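Local coordinates for protein xylan esterase 1 (Thermoanaerobacterium sp. 'JW/SL YS485', PDB 3FCY) that probably hydrolyses carboxylic esters, removing acetyl groups from xylan as an alpha/beta hydrolase of carbohydrate esterase family CE7, at residues Val77-Leu85 with His96-Thr104; Phe87-Ala97 with Arg178-Leu187. All blocks are in the same frame, centred on the assembly; numbering follows the deposited sequence.

Both contacts use the same hairpin, strands 80-88 and 94-102, and share His96 and Ala97. Contact 1 pairs the two strands with each other. Contact 2 joins the turn end of the hairpin to helix 176-192. Contact 1 is partly buried, its centre about 22 Å from that of the chain. Its loop end reaches a second subunit, where Phe79 packs on Ala133 of that subunit. Contact 2 is buried, its centre about 12 Å from that of the chain, and no other chain touches it. The chemistry differs accordingly. Backbone hydrogen bonds dominate contact 1. Contact 2 rests on side-chain packing, one direct hydrogen bond, a bridging water and arginines gathered round Glu60.

Contact 1: Val77-Leu85 with His96-Thr104; sequences VSFAECYDL and HAKYIKPKT
Cys82 and Ile100 face each other as a non-hydrogen-bonded pair in an antiparallel beta hairpin. The hairpin belongs to the mixed sheet of the alpha/beta hydrolase fold. Backbone bonds join Glu81 with Lys101, Tyr83 with Tyr99 and Leu85 with Ala97. On the face of Cys82, the bump is Ile100 CG2, which fills the dip between Ala80 CB, at 4.0 Å, and Cys82 SG, at 4.1 Å. Helix 128-131 covers Ile100 there through Leu128 and Val131. The other face carries two tyrosines. Tyr83 and Tyr99 lie side by side and point the same way, their ring planes 36° apart. Tyr83 CD2 and Tyr99 CD2 come within 3.8 Å. Tyr99 turns CG away from its own amide nitrogen (chi1 168°), which lays its ring beside that of Tyr83; its OH bonds Glu196. Tyr99 CB also rests against Leu85 CB, 4.1 Å away. Back on the face of Cys82, a water bridges Asp84 OD2 and Lys98 NZ. His96 is fixed from two sides, since Asp141 takes its ND1. His96 NE2 gives a straight bond of 3.0 Å to Asp84 OD2, in the ring plane of His96 but from above the carboxylate plane.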
ATOM      1  N   VAL A  77       0.989  23.370 -38.243  1.00 31.53           N
ATOM      2  CA  VAL A  77       1.282  24.713 -37.758  1.00 32.04           C
ATOM      3  C   VAL A  77       1.812  25.477 -38.967  1.00 32.15           C
ATOM      4  O   VAL A  77       2.285  24.870 -39.927  1.00 30.41           O
ATOM      5  CB  VAL A  77       2.343  24.714 -36.634  1.00 32.26           C
ATOM      6  CG1 VAL A  77       1.755  24.104 -35.365  1.00 32.82           C
ATOM      7  CG2 VAL A  77       3.579  23.946 -37.080  1.00 31.71           C
ATOM      8  N   SER A  78       1.739  26.801 -38.922  1.00 33.07           N
ATOM      9  CA  SER A  78       2.185  27.618 -40.048  1.00 33.54           C
ATOM     10  C   SER A  78       3.691  27.829 -40.142  1.00 33.84           C
ATOM     11  O   SER A  78       4.206  28.137 -41.218  1.00 34.50           O
ATOM     12  CB  SER A  78       1.492  28.984 -40.001  1.00 34.43           C
ATOM     13  OG  SER A  78       1.838  29.693 -38.819  1.00 32.09           O
ATOM     14  N   PHE A  79       4.397  27.648 -39.029  1.00 32.19           N
ATOM     15  CA  PHE A  79       5.840  27.875 -39.001  1.00 32.50           C
ATOM     16  C   PHE A  79       6.722  26.644 -39.182  1.00 33.49           C
ATOM     17  O   PHE A  79       7.947  26.730 -39.059  1.00 32.76           O
ATOM     18  CB  PHE A  79       6.212  28.579 -37.700  1.00 31.76           C
ATOM     19  CG  PHE A  79       5.776  27.840 -36.473  1.00 31.24           C
ATOM     20  CD1 PHE A  79       6.607  26.898 -35.883  1.00 31.98           C
ATOM     21  CD2 PHE A  79       4.524  28.069 -35.923  1.00 30.14           C
ATOM     22  CE1 PHE A  79       6.195  26.195 -34.757  1.00 33.68           C
ATOM     23  CE2 PHE A  79       4.101  27.371 -34.797  1.00 32.92           C
ATOM     24  CZ  PHE A  79       4.937  26.433 -34.213  1.00 31.66           C
ATOM     25  N   ALA A  80       6.109  25.504 -39.480  1.00 32.17           N
ATOM     26  CA  ALA A  80       6.873  24.280 -39.683  1.00 32.60           C
ATOM     27  C   ALA A  80       6.038  23.223 -40.393  1.00 31.02           C
ATOM     28  O   ALA A  80       4.816  23.332 -40.474  1.00 29.52           O
ATOM     29  CB  ALA A  80       7.367  23.737 -38.343  1.00 32.28           C
ATOM     30  N   GLU A  81       6.718  22.205 -40.909  1.00 30.15           N
ATOM     31  CA  GLU A  81       6.058  21.101 -41.590  1.00 29.78           C
ATOM     32  C   GLU A  81       6.097  19.886 -40.668  1.00 27.93           C
ATOM     33  O   GLU A  81       7.166  19.475 -40.217  1.00 26.17           O
ATOM     34  CB  GLU A  81       6.774  20.774 -42.905  1.00 32.70           C
ATOM     35  CG  GLU A  81       6.580  21.810 -44.008  1.00 38.40           C
ATOM     36  CD  GLU A  81       5.115  22.084 -44.291  1.00 42.08           C
ATOM     37  OE1 GLU A  81       4.343  21.112 -44.448  1.00 45.31           O
ATOM     38  OE2 GLU A  81       4.732  23.269 -44.358  1.00 45.76           O
ATOM     39  N   CYS A  82       4.927  19.326 -40.384  1.00 26.39           N
ATOM     40  CA  CYS A  82       4.830  18.158 -39.513  1.00 27.09           C
ATOM     41  C   CYS A  82       4.527  16.921 -40.344  1.00 25.75           C
ATOM     42  O   CYS A  82       3.473  16.829 -40.974  1.00 24.14           O
ATOM     43  CB  CYS A  82       3.737  18.367 -38.466  1.00 26.47           C
ATOM     44  SG  CYS A  82       4.089  19.717 -37.317  1.00 29.01           S
ATOM     45  N   TYR A  83       5.461  15.977 -40.336  1.00 25.35           N
ATOM     46  CA  TYR A  83       5.320  14.746 -41.106  1.00 26.33           C
ATOM     47  C   TYR A  83       5.452  13.483 -40.270  1.00 27.05           C
ATOM     48  O   TYR A  83       6.195  13.438 -39.282  1.00 24.71           O
ATOM     49  CB  TYR A  83       6.402  14.661 -42.188  1.00 28.32           C
ATOM     50  CG  TYR A  83       6.421  15.783 -43.196  1.00 32.81           C
ATOM     51  CD1 TYR A  83       5.395  15.926 -44.131  1.00 35.05           C
ATOM     52  CD2 TYR A  83       7.486  16.682 -43.241  1.00 34.01           C
ATOM     53  CE1 TYR A  83       5.433  16.937 -45.091  1.00 36.75           C
ATOM     54  CE2 TYR A  83       7.535  17.692 -44.194  1.00 35.59           C
ATOM     55  CZ  TYR A  83       6.507  17.815 -45.114  1.00 37.37           C
ATOM     56  OH  TYR A  83       6.551  18.818 -46.056  1.00 40.18           O
ATOM     57  N   ASP A  84       4.728  12.451 -40.692  1.00 26.01           N
ATOM     58  CA  ASP A  84       4.819  11.146 -40.070  1.00 26.33           C
ATOM     59  C   ASP A  84       5.824  10.466 -40.991  1.00 28.03           C
ATOM     60  O   ASP A  84       5.575  10.309 -42.189  1.00 28.16           O
ATOM     61  CB  ASP A  84       3.470  10.428 -40.109  1.00 26.60           C
ATOM     62  CG  ASP A  84       2.544  10.883 -39.005  1.00 24.30           C
ATOM     63  OD1 ASP A  84       1.384  11.228 -39.296  1.00 25.09           O
ATOM     64  OD2 ASP A  84       2.984  10.891 -37.836  1.00 25.43           O
ATOM     65  N   LEU A  85       6.977  10.106 -40.439  1.00 27.80           N
ATOM     66  CA  LEU A  85       8.026   9.478 -41.220  1.00 26.25           C
ATOM     67  C   LEU A  85       8.076   7.972 -40.977  1.00 27.46           C
ATOM     68  O   LEU A  85       8.010   7.516 -39.834  1.00 25.87           O
ATOM     69  CB  LEU A  85       9.375  10.120 -40.873  1.00 25.29           C
ATOM     70  CG  LEU A  85      10.640   9.647 -41.600  1.00 29.28           C
ATOM     71  CD1 LEU A  85      11.746  10.688 -41.417  1.00 30.75           C
ATOM     72  CD2 LEU A  85      11.082   8.297 -41.072  1.00 27.30           C
ATOM     73  N   HIS A  96       8.276   3.962 -37.320  1.00 26.21           N
ATOM     74  CA  HIS A  96       7.644   5.272 -37.391  1.00 26.30           C
ATOM     75  C   HIS A  96       8.282   6.295 -36.461  1.00 26.51           C
ATOM     76  O   HIS A  96       8.770   5.959 -35.382  1.00 24.51           O
ATOM     77  CB  HIS A  96       6.147   5.157 -37.080  1.00 28.09           C
ATOM     78  CG  HIS A  96       5.464   6.478 -36.881  1.00 31.82           C
ATOM     79  ND1 HIS A  96       5.431   7.121 -35.661  1.00 33.18           N
ATOM     80  CD2 HIS A  96       4.799   7.278 -37.746  1.00 31.76           C
ATOM     81  CE1 HIS A  96       4.771   8.260 -35.785  1.00 33.11           C
ATOM     82  NE2 HIS A  96       4.378   8.379 -37.040  1.00 33.78           N
ATOM     83  N   ALA A  97       8.278   7.547 -36.903  1.00 25.82           N
ATOM     84  CA  ALA A  97       8.823   8.647 -36.124  1.00 26.02           C
ATOM     85  C   ALA A  97       8.150   9.941 -36.549  1.00 26.48           C
ATOM     86  O   ALA A  97       7.840  10.131 -37.729  1.00 25.89           O
ATOM     87  CB  ALA A  97      10.334   8.762 -36.340  1.00 25.15           C
ATOM     88  N   LYS A  98       7.895  10.813 -35.579  1.00 24.75           N
ATOM     89  CA  LYS A  98       7.318  12.113 -35.879  1.00 25.80           C
ATOM     90  C   LYS A  98       8.487  12.886 -36.473  1.00 24.20           C
ATOM     91  O   LYS A  98       9.631  12.664 -36.086  1.00 24.79           O
ATOM     92  CB  LYS A  98       6.826  12.810 -34.603  1.00 24.77           C
ATOM     93  CG  LYS A  98       5.479  12.317 -34.086  1.00 26.45           C
ATOM     94  CD  LYS A  98       5.059  13.097 -32.838  1.00 27.98           C
ATOM     95  CE  LYS A  98       3.599  12.844 -32.488  1.00 28.52           C
ATOM     96  NZ  LYS A  98       3.316  11.400 -32.263  1.00 29.46           N
ATOM     97  N   TYR A  99       8.203  13.784 -37.407  1.00 25.15           N
ATOM     98  CA  TYR A  99       9.247  14.575 -38.055  1.00 25.37           C
ATOM     99  C   TYR A  99       8.741  15.994 -38.273  1.00 25.80           C
ATOM    100  O   TYR A  99       7.802  16.221 -39.039  1.00 25.65           O
ATOM    101  CB  TYR A  99       9.635  13.908 -39.385  1.00 27.28           C
ATOM    102  CG  TYR A  99      10.502  14.721 -40.332  1.00 30.61           C
ATOM    103  CD1 TYR A  99      11.558  15.506 -39.867  1.00 33.13           C
ATOM    104  CD2 TYR A  99      10.295  14.651 -41.712  1.00 32.30           C
ATOM    105  CE1 TYR A  99      12.393  16.201 -40.757  1.00 33.90           C
ATOM    106  CE2 TYR A  99      11.120  15.333 -42.606  1.00 34.82           C
ATOM    107  CZ  TYR A  99      12.166  16.104 -42.123  1.00 36.01           C
ATOM    108  OH  TYR A  99      12.986  16.759 -43.018  1.00 39.07           O
ATOM    109  N   ILE A 100       9.355  16.943 -37.569  1.00 24.42           N
ATOM    110  CA  ILE A 100       8.974  18.346 -37.666  1.00 24.80           C
ATOM    111  C   ILE A 100      10.134  19.140 -38.255  1.00 25.85           C
ATOM    112  O   ILE A 100      11.248  19.135 -37.728  1.00 23.72           O
ATOM    113  CB  ILE A 100       8.616  18.928 -36.286  1.00 24.25           C
ATOM    114  CG1 ILE A 100       7.624  18.002 -35.572  1.00 25.31           C
ATOM    115  CG2 ILE A 100       8.008  20.312 -36.457  1.00 23.28           C
ATOM    116  CD1 ILE A 100       7.339  18.395 -34.131  1.00 27.10           C
ATOM    117  N   LYS A 101       9.853  19.826 -39.355  1.00 26.41           N
ATOM    118  CA  LYS A 101      10.854  20.609 -40.059  1.00 28.56           C
ATOM    119  C   LYS A 101      10.474  22.084 -40.045  1.00 28.40           C
ATOM    120  O   LYS A 101       9.396  22.461 -40.508  1.00 28.73           O
ATOM    121  CB  LYS A 101      10.956  20.105 -41.502  1.00 30.74           C
ATOM    122  CG  LYS A 101      11.974  20.810 -42.364  1.00 34.97           C
ATOM    123  CD  LYS A 101      11.879  20.308 -43.798  1.00 38.22           C
ATOM    124  CE  LYS A 101      12.840  21.055 -44.709  1.00 40.19           C
ATOM    125  NZ  LYS A 101      12.709  20.601 -46.123  1.00 41.77           N
ATOM    126  N   PRO A 102      11.355  22.941 -39.505  1.00 27.80           N
ATOM    127  CA  PRO A 102      11.057  24.374 -39.459  1.00 29.90           C
ATOM    128  C   PRO A 102      11.061  24.981 -40.860  1.00 31.60           C
ATOM    129  O   PRO A 102      11.828  24.555 -41.728  1.00 31.58           O
ATOM    130  CB  PRO A 102      12.180  24.928 -38.583  1.00 29.58           C
ATOM    131  CG  PRO A 102      13.334  24.032 -38.921  1.00 27.95           C
ATOM    132  CD  PRO A 102      12.692  22.659 -38.948  1.00 26.62           C
ATOM    133  N   LYS A 103      10.197  25.965 -41.084  1.00 33.67           N
ATOM    134  CA  LYS A 103      10.135  26.625 -42.380  1.00 37.14           C
ATOM    135  C   LYS A 103      11.183  27.729 -42.439  1.00 37.76           C
ATOM    136  O   LYS A 103      10.854  28.912 -42.439  1.00 39.61           O
ATOM    137  CB  LYS A 103       8.747  27.224 -42.626  1.00 37.23           C
ATOM    138  CG  LYS A 103       7.668  26.226 -43.024  1.00 38.68           C
ATOM    139  CD  LYS A 103       6.389  26.978 -43.369  1.00 42.52           C
ATOM    140  CE  LYS A 103       5.282  26.058 -43.838  1.00 43.02           C
ATOM    141  NZ  LYS A 103       4.056  26.843 -44.177  1.00 45.36           N
ATOM    142  N   THR A 104      12.448  27.330 -42.470  1.00 39.86           N
ATOM    143  CA  THR A 104      13.554  28.275 -42.539  1.00 41.83           C
ATOM    144  C   THR A 104      14.469  27.832 -43.671  1.00 43.19           C
ATOM    145  O   THR A 104      14.425  26.678 -44.093  1.00 43.14           O
ATOM    146  CB  THR A 104      14.362  28.296 -41.225  1.00 42.25           C
ATOM    147  OG1 THR A 104      14.931  27.000 -40.986  1.00 43.20           O
ATOM    148  CG2 THR A 104      13.467  28.674 -40.060  1.00 42.74           C
TER
HETATM  149  O   HOH W   1       2.350  10.703 -34.907  1.00 32.13           O

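Contact 2: Phe87-Ala97 with Arg178-Leu187; sequences FTGVRGARIHA and RHIFLDTAQL
Phe87 and Gln186 run past one another head to tail where the turn end of a beta hairpin packs on helix 176-192 of the alpha/beta hydrolase fold. The Phe87 ring and Gln186 amide planes are turned 73° against each other. Gln186 OE1 comes to the ring edge, 3.5 Å from Phe87 CE2. The ring also meets the next helix residue, for Leu187 crosses it at about a right angle and sets CD1 3.9 Å from Phe87 CE1. Gln186 runs fully extended, CG opposite its backbone N (chi1 180°), which carries the amide to the hairpin backbone. There Gln186 NE2 gives a bent hydrogen bond of 2.9 Å to Thr88 O. Gln186 OE1 lies close to Gly89 CA and accepts from a water that also binds Asp183 OD1 and Val90 N. Replacing Gln186 with alanine would probably leave Thr88 O without this donor and open a gap beside the Phe87 ring. Ile95 meets Asp183 at a slant, Ile95 CD1 3.4 Å from Asp183 OD2, an oxygen that also pairs with Arg143. Val90 spreads its two methyls over the helix: CG1 meets Leu182 CD1 at 3.8 Å, and CG2 meets His179 CB at 3.7 Å. Arg91 then crosses His179 at about a right angle. Its guanidinium, like that of Arg178, forms a salt bridge with Glu60. His179 CE1 lies over one face of the Arg91 guanidinium, while Arg91 CG sits over a face of the His179 ring, 4.2 Å from its centroid, in a CH-pi contact.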
ATOM      1  N   PHE A  87      10.163   4.287 -42.155  1.00 24.94           N
ATOM      2  CA  PHE A  87      11.302   3.685 -42.827  1.00 25.25           C
ATOM      3  C   PHE A  87      11.375   2.219 -42.437  1.00 25.55           C
ATOM      4  O   PHE A  87      10.863   1.817 -41.393  1.00 26.52           O
ATOM      5  CB  PHE A  87      12.610   4.401 -42.472  1.00 24.48           C
ATOM      6  CG  PHE A  87      13.052   4.217 -41.046  1.00 25.64           C
ATOM      7  CD1 PHE A  87      12.548   5.026 -40.033  1.00 24.52           C
ATOM      8  CD2 PHE A  87      14.004   3.254 -40.724  1.00 25.64           C
ATOM      9  CE1 PHE A  87      12.993   4.882 -38.718  1.00 24.17           C
ATOM     10  CE2 PHE A  87      14.453   3.103 -39.412  1.00 25.91           C
ATOM     11  CZ  PHE A  87      13.948   3.919 -38.408  1.00 25.15           C
ATOM     12  N   THR A  88      11.991   1.411 -43.288  1.00 25.78           N
ATOM     13  CA  THR A  88      12.113  -0.008 -43.004  1.00 25.16           C
ATOM     14  C   THR A  88      13.425  -0.296 -42.283  1.00 25.39           C
ATOM     15  O   THR A  88      14.494   0.103 -42.741  1.00 25.10           O
ATOM     16  CB  THR A  88      12.041  -0.836 -44.307  1.00 25.92           C
ATOM     17  OG1 THR A  88      10.780  -0.596 -44.948  1.00 25.29           O
ATOM     18  CG2 THR A  88      12.181  -2.319 -44.011  1.00 24.44           C
ATOM     19  N   GLY A  89      13.326  -0.976 -41.143  1.00 24.63           N
ATOM     20  CA  GLY A  89      14.509  -1.319 -40.374  1.00 23.85           C
ATOM     21  C   GLY A  89      14.878  -2.768 -40.626  1.00 24.96           C
ATOM     22  O   GLY A  89      14.356  -3.384 -41.554  1.00 21.67           O
ATOM     23  N   VAL A  90      15.768  -3.323 -39.811  1.00 25.02           N
ATOM     24  CA  VAL A  90      16.172  -4.709 -39.994  1.00 26.29           C
ATOM     25  C   VAL A  90      14.970  -5.634 -39.822  1.00 27.51           C
ATOM     26  O   VAL A  90      14.018  -5.306 -39.115  1.00 27.10           O
ATOM     27  CB  VAL A  90      17.289  -5.120 -38.994  1.00 26.80           C
ATOM     28  CG1 VAL A  90      18.566  -4.334 -39.290  1.00 26.61           C
ATOM     29  CG2 VAL A  90      16.834  -4.884 -37.555  1.00 25.12           C
ATOM     30  N   ARG A  91      15.025  -6.778 -40.495  1.00 27.32           N
ATOM     31  CA  ARG A  91      13.975  -7.790 -40.451  1.00 28.25           C
ATOM     32  C   ARG A  91      12.666  -7.321 -41.087  1.00 28.76           C
ATOM     33  O   ARG A  91      11.603  -7.890 -40.832  1.00 28.66           O
ATOM     34  CB  ARG A  91      13.735  -8.256 -39.003  1.00 26.76           C
ATOM     35  CG  ARG A  91      15.005  -8.710 -38.271  1.00 27.31           C
ATOM     36  CD  ARG A  91      15.829  -9.682 -39.115  1.00 27.70           C
ATOM     37  NE  ARG A  91      17.188  -9.877 -38.601  1.00 27.81           N
ATOM     38  CZ  ARG A  91      17.503 -10.619 -37.538  1.00 29.85           C
ATOM     39  NH1 ARG A  91      16.556 -11.251 -36.854  1.00 28.76           N
ATOM     40  NH2 ARG A  91      18.772 -10.734 -37.162  1.00 28.96           N
ATOM     41  N   GLY A  92      12.755  -6.279 -41.911  1.00 27.60           N
ATOM     42  CA  GLY A  92      11.589  -5.761 -42.606  1.00 26.66           C
ATOM     43  C   GLY A  92      10.572  -4.968 -41.804  1.00 27.44           C
ATOM     44  O   GLY A  92       9.484  -4.682 -42.303  1.00 28.08           O
ATOM     45  N   ALA A  93      10.910  -4.601 -40.574  1.00 28.24           N
ATOM     46  CA  ALA A  93       9.983  -3.842 -39.734  1.00 27.42           C
ATOM     47  C   ALA A  93       9.823  -2.392 -40.192  1.00 27.64           C
ATOM     48  O   ALA A  93      10.803  -1.693 -40.433  1.00 27.69           O
ATOM     49  CB  ALA A  93      10.446  -3.880 -38.282  1.00 27.71           C
ATOM     50  N   ARG A  94       8.577  -1.948 -40.309  1.00 25.79           N
ATOM     51  CA  ARG A  94       8.289  -0.580 -40.718  1.00 27.70           C
ATOM     52  C   ARG A  94       8.323   0.277 -39.447  1.00 26.85           C
ATOM     53  O   ARG A  94       7.483   0.118 -38.563  1.00 27.42           O
ATOM     54  CB  ARG A  94       6.903  -0.521 -41.371  1.00 27.36           C
ATOM     55  CG  ARG A  94       6.659   0.698 -42.238  1.00 30.55           C
ATOM     56  CD  ARG A  94       7.614   0.748 -43.433  1.00 29.02           C
ATOM     57  NE  ARG A  94       7.274   1.847 -44.331  1.00 26.90           N
ATOM     58  CZ  ARG A  94       8.128   2.417 -45.176  1.00 28.08           C
ATOM     59  NH1 ARG A  94       9.384   1.997 -45.245  1.00 24.73           N
ATOM     60  NH2 ARG A  94       7.722   3.417 -45.948  1.00 28.41           N
ATOM     61  N   ILE A  95       9.306   1.171 -39.355  1.00 27.08           N
ATOM     62  CA  ILE A  95       9.466   2.029 -38.181  1.00 26.53           C
ATOM     63  C   ILE A  95       8.838   3.405 -38.388  1.00 26.60           C
ATOM     64  O   ILE A  95       8.865   3.956 -39.492  1.00 27.37           O
ATOM     65  CB  ILE A  95      10.965   2.225 -37.842  1.00 26.71           C
ATOM     66  CG1 ILE A  95      11.688   0.874 -37.851  1.00 28.00           C
ATOM     67  CG2 ILE A  95      11.112   2.890 -36.476  1.00 25.71           C
ATOM     68  CD1 ILE A  95      11.147  -0.143 -36.848  1.00 28.26           C
ATOM     69  N   HIS A  96       8.276   3.962 -37.320  1.00 26.21           N
ATOM     70  CA  HIS A  96       7.644   5.272 -37.391  1.00 26.30           C
ATOM     71  C   HIS A  96       8.282   6.295 -36.461  1.00 26.51           C
ATOM     72  O   HIS A  96       8.770   5.959 -35.382  1.00 24.51           O
ATOM     73  CB  HIS A  96       6.147   5.157 -37.080  1.00 28.09           C
ATOM     74  CG  HIS A  96       5.464   6.478 -36.881  1.00 31.82           C
ATOM     75  ND1 HIS A  96       5.431   7.121 -35.661  1.00 33.18           N
ATOM     76  CD2 HIS A  96       4.799   7.278 -37.746  1.00 31.76           C
ATOM     77  CE1 HIS A  96       4.771   8.260 -35.785  1.00 33.11           C
ATOM     78  NE2 HIS A  96       4.378   8.379 -37.040  1.00 33.78           N
ATOM     79  N   ALA A  97       8.278   7.547 -36.903  1.00 25.82           N
ATOM     80  CA  ALA A  97       8.823   8.647 -36.124  1.00 26.02           C
ATOM     81  C   ALA A  97       8.150   9.941 -36.549  1.00 26.48           C
ATOM     82  O   ALA A  97       7.840  10.131 -37.729  1.00 25.89           O
ATOM     83  CB  ALA A  97      10.334   8.762 -36.340  1.00 25.15           C
ATOM     84  N   ARG A 178      18.157  -5.435 -29.867  1.00 25.99           N
ATOM     85  CA  ARG A 178      19.293  -5.374 -30.772  1.00 26.84           C
ATOM     86  C   ARG A 178      18.776  -4.652 -32.022  1.00 26.28           C
ATOM     87  O   ARG A 178      19.427  -3.744 -32.552  1.00 24.57           O
ATOM     88  CB  ARG A 178      19.762  -6.797 -31.094  1.00 28.85           C
ATOM     89  CG  ARG A 178      20.952  -6.916 -32.035  1.00 32.45           C
ATOM     90  CD  ARG A 178      20.487  -7.150 -33.452  1.00 35.67           C
ATOM     91  NE  ARG A 178      21.486  -7.847 -34.260  1.00 34.36           N
ATOM     92  CZ  ARG A 178      21.321  -8.133 -35.546  1.00 35.80           C
ATOM     93  NH1 ARG A 178      20.198  -7.782 -36.162  1.00 34.57           N
ATOM     94  NH2 ARG A 178      22.273  -8.762 -36.219  1.00 35.75           N
ATOM     95  N   HIS A 179      17.580  -5.035 -32.467  1.00 22.99           N
ATOM     96  CA  HIS A 179      16.974  -4.417 -33.642  1.00 23.57           C
ATOM     97  C   HIS A 179      16.583  -2.973 -33.328  1.00 23.63           C
ATOM     98  O   HIS A 179      16.794  -2.073 -34.142  1.00 23.58           O
ATOM     99  CB  HIS A 179      15.729  -5.192 -34.083  1.00 24.67           C
ATOM    100  CG  HIS A 179      15.944  -6.669 -34.193  1.00 27.68           C
ATOM    101  ND1 HIS A 179      17.125  -7.218 -34.644  1.00 25.87           N
ATOM    102  CD2 HIS A 179      15.120  -7.712 -33.928  1.00 26.92           C
ATOM    103  CE1 HIS A 179      17.021  -8.536 -34.652  1.00 29.32           C
ATOM    104  NE2 HIS A 179      15.814  -8.862 -34.221  1.00 28.81           N
ATOM    105  N   ILE A 180      16.007  -2.765 -32.149  1.00 22.54           N
ATOM    106  CA  ILE A 180      15.599  -1.432 -31.722  1.00 22.73           C
ATOM    107  C   ILE A 180      16.807  -0.498 -31.695  1.00 21.37           C
ATOM    108  O   ILE A 180      16.732   0.630 -32.179  1.00 23.67           O
ATOM    109  CB  ILE A 180      14.934  -1.468 -30.325  1.00 21.93           C
ATOM    110  CG1 ILE A 180      13.632  -2.277 -30.398  1.00 23.57           C
ATOM    111  CG2 ILE A 180      14.641  -0.041 -29.848  1.00 21.05           C
ATOM    112  CD1 ILE A 180      12.965  -2.521 -29.051  1.00 22.26           C
ATOM    113  N   PHE A 181      17.921  -0.962 -31.132  1.00 21.75           N
ATOM    114  CA  PHE A 181      19.129  -0.144 -31.093  1.00 21.31           C
ATOM    115  C   PHE A 181      19.514   0.194 -32.532  1.00 23.92           C
ATOM    116  O   PHE A 181      19.835   1.344 -32.845  1.00 24.20           O
ATOM    117  CB  PHE A 181      20.281  -0.896 -30.416  1.00 19.89           C
ATOM    118  CG  PHE A 181      20.183  -0.968 -28.908  1.00 19.95           C
ATOM    119  CD1 PHE A 181      19.033  -0.566 -28.236  1.00 20.61           C
ATOM    120  CD2 PHE A 181      21.247  -1.477 -28.164  1.00 18.06           C
ATOM    121  CE1 PHE A 181      18.942  -0.671 -26.844  1.00 20.13           C
ATOM    122  CE2 PHE A 181      21.167  -1.588 -26.775  1.00 19.24           C
ATOM    123  CZ  PHE A 181      20.011  -1.185 -26.114  1.00 21.82           C
ATOM    124  N   LEU A 182      19.478  -0.807 -33.411  1.00 23.19           N
ATOM    125  CA  LEU A 182      19.812  -0.587 -34.814  1.00 24.53           C
ATOM    126  C   LEU A 182      18.876   0.438 -35.448  1.00 24.99           C
ATOM    127  O   LEU A 182      19.306   1.236 -36.284  1.00 25.82           O
ATOM    128  CB  LEU A 182      19.765  -1.903 -35.602  1.00 22.91           C
ATOM    129  CG  LEU A 182      20.906  -2.885 -35.311  1.00 25.31           C
ATOM    130  CD1 LEU A 182      20.707  -4.173 -36.119  1.00 23.91           C
ATOM    131  CD2 LEU A 182      22.246  -2.230 -35.651  1.00 23.08           C
ATOM    132  N   ASP A 183      17.602   0.422 -35.054  1.00 23.07           N
ATOM    133  CA  ASP A 183      16.654   1.391 -35.601  1.00 23.64           C
ATOM    134  C   ASP A 183      17.118   2.812 -35.265  1.00 22.63           C
ATOM    135  O   ASP A 183      17.045   3.706 -36.106  1.00 21.52           O
ATOM    136  CB  ASP A 183      15.240   1.203 -35.029  1.00 23.22           C
ATOM    137  CG  ASP A 183      14.581  -0.100 -35.461  1.00 27.68           C
ATOM    138  OD1 ASP A 183      14.900  -0.623 -36.552  1.00 27.77           O
ATOM    139  OD2 ASP A 183      13.714  -0.588 -34.705  1.00 25.57           O
ATOM    140  N   THR A 184      17.587   3.027 -34.037  1.00 22.93           N
ATOM    141  CA  THR A 184      18.030   4.369 -33.655  1.00 23.57           C
ATOM    142  C   THR A 184      19.232   4.799 -34.500  1.00 23.50           C
ATOM    143  O   THR A 184      19.298   5.939 -34.951  1.00 22.89           O
ATOM    144  CB  THR A 184      18.407   4.478 -32.137  1.00 21.68           C
ATOM    145  OG1 THR A 184      19.653   3.816 -31.887  1.00 22.14           O
ATOM    146  CG2 THR A 184      17.321   3.858 -31.268  1.00 19.00           C
ATOM    147  N   ALA A 185      20.164   3.879 -34.722  1.00 25.14           N
ATOM    148  CA  ALA A 185      21.359   4.169 -35.514  1.00 28.03           C
ATOM    149  C   ALA A 185      20.979   4.480 -36.957  1.00 28.17           C
ATOM    150  O   ALA A 185      21.491   5.426 -37.557  1.00 28.93           O
ATOM    151  CB  ALA A 185      22.319   2.981 -35.473  1.00 27.81           C
ATOM    152  N   GLN A 186      20.074   3.675 -37.503  1.00 27.69           N
ATOM    153  CA  GLN A 186      19.611   3.851 -38.869  1.00 26.51           C
ATOM    154  C   GLN A 186      18.887   5.181 -39.006  1.00 25.41           C
ATOM    155  O   GLN A 186      19.081   5.903 -39.982  1.00 24.57           O
ATOM    156  CB  GLN A 186      18.676   2.700 -39.260  1.00 27.19           C
ATOM    157  CG  GLN A 186      18.121   2.785 -40.681  1.00 27.66           C
ATOM    158  CD  GLN A 186      17.315   1.551 -41.067  1.00 29.86           C
ATOM    159  OE1 GLN A 186      16.938   0.746 -40.212  1.00 27.24           O
ATOM    160  NE2 GLN A 186      17.037   1.406 -42.359  1.00 29.46           N
ATOM    161  N   LEU A 187      18.053   5.504 -38.022  1.00 24.33           N
ATOM    162  CA  LEU A 187      17.310   6.754 -38.048  1.00 23.65           C
ATOM    163  C   LEU A 187      18.256   7.950 -37.977  1.00 22.56           C
ATOM    164  O   LEU A 187      18.014   8.972 -38.615  1.00 23.84           O
ATOM    165  CB  LEU A 187      16.306   6.813 -36.888  1.00 23.10           C
ATOM    166  CG  LEU A 187      15.480   8.102 -36.784  1.00 25.05           C
ATOM    167  CD1 LEU A 187      14.703   8.325 -38.075  1.00 26.35           C
ATOM    168  CD2 LEU A 187      14.522   8.015 -35.601  1.00 23.84           C
TER
HETATM  169  O   HOH W   2      17.252  -1.152 -38.083  1.00 25.90           O